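PDB 5F7U: cycloalternan-forming enzyme from Listeria monocytogenes serovar 1/2a, which belongs to glycoside hydrolase family 31, joining a TIM barrel to several beta domains, and binds glycans at several sites. Local coordinates for residues 41-46 with 74-79. The protein carries 1 engineered substitution. Sequence-based numbering, arbitrary orientation.
With GLC (alpha-D-glucopyranose), chain E.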
loop_
_atom_site.group_PDB
_atom_site.type_symbol
_atom_site.label_atom_id
_atom_site.label_comp_id
_atom_site.label_asym_id
_atom_site.label_seq_id
_atom_site.Cartn_x
_atom_site.Cartn_y
_atom_site.Cartn_z
ATOM N N THR A 41 35.931 -15.307 -21.486
ATOM C CA THR A 41 36.104 -16.743 -21.212
ATOM C C THR A 41 36.459 -17.505 -22.471
ATOM O O THR A 41 36.059 -17.111 -23.572
ATOM C CB THR A 41 34.882 -17.379 -20.487
ATOM O OG1 THR A 41 35.229 -18.653 -19.919
ATOM C CG2 THR A 41 33.669 -17.539 -21.393
ATOM N N THR A 42 37.250 -18.562 -22.291
ATOM C CA THR A 42 37.485 -19.532 -23.364
ATOM C C THR A 42 37.247 -20.929 -22.800
ATOM O O THR A 42 37.320 -21.133 -21.585
ATOM C CB THR A 42 38.932 -19.445 -23.889
ATOM O OG1 THR A 42 39.860 -19.606 -22.790
ATOM C CG2 THR A 42 39.156 -18.099 -24.576
ATOM N N TRP A 43 36.977 -21.891 -23.682
ATOM C CA TRP A 43 36.804 -23.282 -23.278
ATOM C C TRP A 43 37.209 -24.173 -24.462
ATOM O O TRP A 43 37.118 -23.710 -25.604
ATOM C CB TRP A 43 35.354 -23.563 -22.868
ATOM C CG TRP A 43 34.359 -23.362 -23.970
ATOM C CD1 TRP A 43 33.852 -24.330 -24.809
ATOM C CD2 TRP A 43 33.753 -22.130 -24.357
ATOM N NE1 TRP A 43 32.960 -23.762 -25.693
ATOM C CE2 TRP A 43 32.879 -22.416 -25.441
ATOM C CE3 TRP A 43 33.863 -20.803 -23.904
ATOM C CZ2 TRP A 43 32.109 -21.425 -26.069
ATOM C CZ3 TRP A 43 33.095 -19.806 -24.537
ATOM C CH2 TRP A 43 32.236 -20.131 -25.610
ATOM N N PRO A 44 37.656 -25.409 -24.221
ATOM C CA PRO A 44 37.925 -25.953 -22.885
ATOM C C PRO A 44 39.243 -25.408 -22.329
ATOM O O PRO A 44 39.953 -24.668 -23.031
ATOM C CB PRO A 44 38.050 -27.461 -23.155
ATOM C CG PRO A 44 38.659 -27.521 -24.519
ATOM C CD PRO A 44 38.046 -26.370 -25.279
ATOM N N ILE A 45 39.563 -25.765 -21.083
ATOM C CA ILE A 45 40.849 -25.404 -20.494
ATOM C C ILE A 45 41.954 -26.153 -21.233
ATOM O O ILE A 45 41.938 -27.397 -21.324
ATOM C CB ILE A 45 40.911 -25.689 -18.970
ATOM C CG1 ILE A 45 39.844 -24.873 -18.210
ATOM C CG2 ILE A 45 42.300 -25.378 -18.421
ATOM C CD1 ILE A 45 39.516 -25.441 -16.840
ATOM N N GLU A 46 42.889 -25.380 -21.780
ATOM C CA GLU A 46 43.998 -25.917 -22.575
ATOM C C GLU A 46 45.226 -25.065 -22.379
ATOM O O GLU A 46 45.106 -23.851 -22.257
ATOM C CB GLU A 46 43.651 -25.835 -24.055
ATOM C CG GLU A 46 42.804 -26.966 -24.589
ATOM C CD GLU A 46 42.436 -26.762 -26.048
ATOM O OE1 GLU A 46 42.135 -25.610 -26.465
ATOM O OE2 GLU A 46 42.421 -27.766 -26.775
ATOM N N GLY A 74 35.207 -24.878 -13.827
ATOM C CA GLY A 74 34.477 -25.828 -14.665
ATOM C C GLY A 74 35.249 -26.156 -15.934
ATOM O O GLY A 74 36.424 -26.515 -15.885
ATOM N N ASN A 75 34.581 -25.990 -17.073
ATOM C CA ASN A 75 35.177 -26.243 -18.386
ATOM C C ASN A 75 35.932 -25.038 -18.986
ATOM O O ASN A 75 36.392 -25.101 -20.154
ATOM C CB ASN A 75 34.062 -26.692 -19.345
ATOM C CG ASN A 75 34.591 -27.239 -20.662
ATOM O OD1 ASN A 75 35.512 -28.054 -20.687
ATOM N ND2 ASN A 75 33.988 -26.804 -21.766
ATOM N N ASN A 76 36.066 -23.954 -18.206
ATOM C CA ASN A 76 36.438 -22.639 -18.742
ATOM C C ASN A 76 37.633 -21.968 -18.083
ATOM O O ASN A 76 37.901 -22.160 -16.889
ATOM C CB ASN A 76 35.255 -21.669 -18.602
ATOM C CG ASN A 76 34.101 -22.007 -19.511
ATOM O OD1 ASN A 76 33.590 -23.127 -19.518
ATOM N ND2 ASN A 76 33.687 -21.032 -20.295
ATOM N N THR A 77 38.337 -21.173 -18.888
ATOM C CA THR A 77 39.318 -20.217 -18.393
ATOM C C THR A 77 38.743 -18.818 -18.509
ATOM O O THR A 77 38.084 -18.473 -19.505
ATOM C CB THR A 77 40.646 -20.315 -19.179
ATOM O OG1 THR A 77 41.137 -21.644 -19.063
ATOM C CG2 THR A 77 41.713 -19.367 -18.591
ATOM N N TYR A 78 39.008 -18.010 -17.490
ATOM C CA TYR A 78 38.544 -16.625 -17.449
ATOM C C TYR A 78 39.766 -15.745 -17.458
ATOM O O TYR A 78 40.769 -16.050 -16.786
ATOM C CB TYR A 78 37.656 -16.385 -16.209
ATOM C CG TYR A 78 36.365 -17.145 -16.327
ATOM C CD1 TYR A 78 36.275 -18.474 -15.904
ATOM C CD2 TYR A 78 35.232 -16.545 -16.893
ATOM C CE1 TYR A 78 35.096 -19.188 -16.023
ATOM C CE2 TYR A 78 34.050 -17.251 -17.029
ATOM C CZ TYR A 78 33.990 -18.561 -16.598
ATOM O OH TYR A 78 32.819 -19.261 -16.750
ATOM N N TRP A 79 39.687 -14.696 -18.261
ATOM C CA TRP A 79 40.798 -13.805 -18.574
ATOM C C TRP A 79 40.380 -12.347 -18.365
ATOM O O TRP A 79 39.196 -12.016 -18.520
ATOM C CB TRP A 79 41.179 -13.957 -20.058
ATOM C CG TRP A 79 41.396 -15.362 -20.560
ATOM C CD1 TRP A 79 40.441 -16.269 -20.916
ATOM C CD2 TRP A 79 42.663 -15.989 -20.824
ATOM N NE1 TRP A 79 41.028 -17.435 -21.360
ATOM C CE2 TRP A 79 42.389 -17.291 -21.315
ATOM C CE3 TRP A 79 44.005 -15.578 -20.689
ATOM C CZ2 TRP A 79 43.405 -18.201 -21.659
ATOM C CZ3 TRP A 79 45.025 -16.485 -21.027
ATOM C CH2 TRP A 79 44.712 -17.780 -21.525
HETATM C C1 GLC E . 30.562 -24.884 -23.042
HETATM C C2 GLC E . 31.306 -23.820 -22.214
HETATM C C3 GLC E . 30.400 -22.626 -21.894
HETATM C C4 GLC E . 29.789 -22.029 -23.168
HETATM C C5 GLC E . 29.073 -23.125 -23.980
HETATM C C6 GLC E . 28.616 -22.628 -25.350
HETATM O O1 GLC E . 29.621 -25.601 -22.234
HETATM O O2 GLC E . 31.842 -24.401 -21.017
HETATM O O3 GLC E . 31.130 -21.611 -21.202
HETATM O O4 GLC E . 28.859 -21.002 -22.796
HETATM O O5 GLC E . 29.899 -24.294 -24.181
HETATM O O6 GLC E . 27.537 -23.452 -25.798
HETATM O O HOH W 1 38.194 -27.918 -19.638
HETATM O O HOH W 2 42.794 -22.368 -20.924
#
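T41 and N76 meet on the glucose-binding face of an antiparallel pair, strands 36-43 and 76-84 of the N-terminal Lmo2446-like region (E-set clan), where N76 ND2 donates to T41 OG1 at 2.9 Å (167°) and in the amide plane. A chi1 of -164° swings T41 OG1 toward the partner strand, over one face of the Y78 ring, and it donates to T77 O at 2.9 Å from above the carbonyl plane. T77 O also accepts a hydrogen bond from T42 N, and T77 N returns one to T42 O. On the other face of the sheet, W79 NE1 reaches T42 OG1 at 2.8 Å, in the indole plane; Q49 OE1 is a second partner of that hydroxyl. This core is buried, whereas I45, N75 and G74 are exposed: I45 lays CG1 and CD1 on backbone oxygens, and two waters bridge I45 N to N75 OD1 and E46 N to T77 OG1, which also bonds N72. GLC lies over the W43 indole, C2 3.5 Å above its plane. N76 OD1 accepts a hydrogen bond from GLC O2 at 2.6 Å while ND2 donates to O3. T41 thus probably helps hold the N76 amide rotated for adjacent sugar hydroxyls beside an aromatic platform, a combination characteristic of carbohydrate-binding sites.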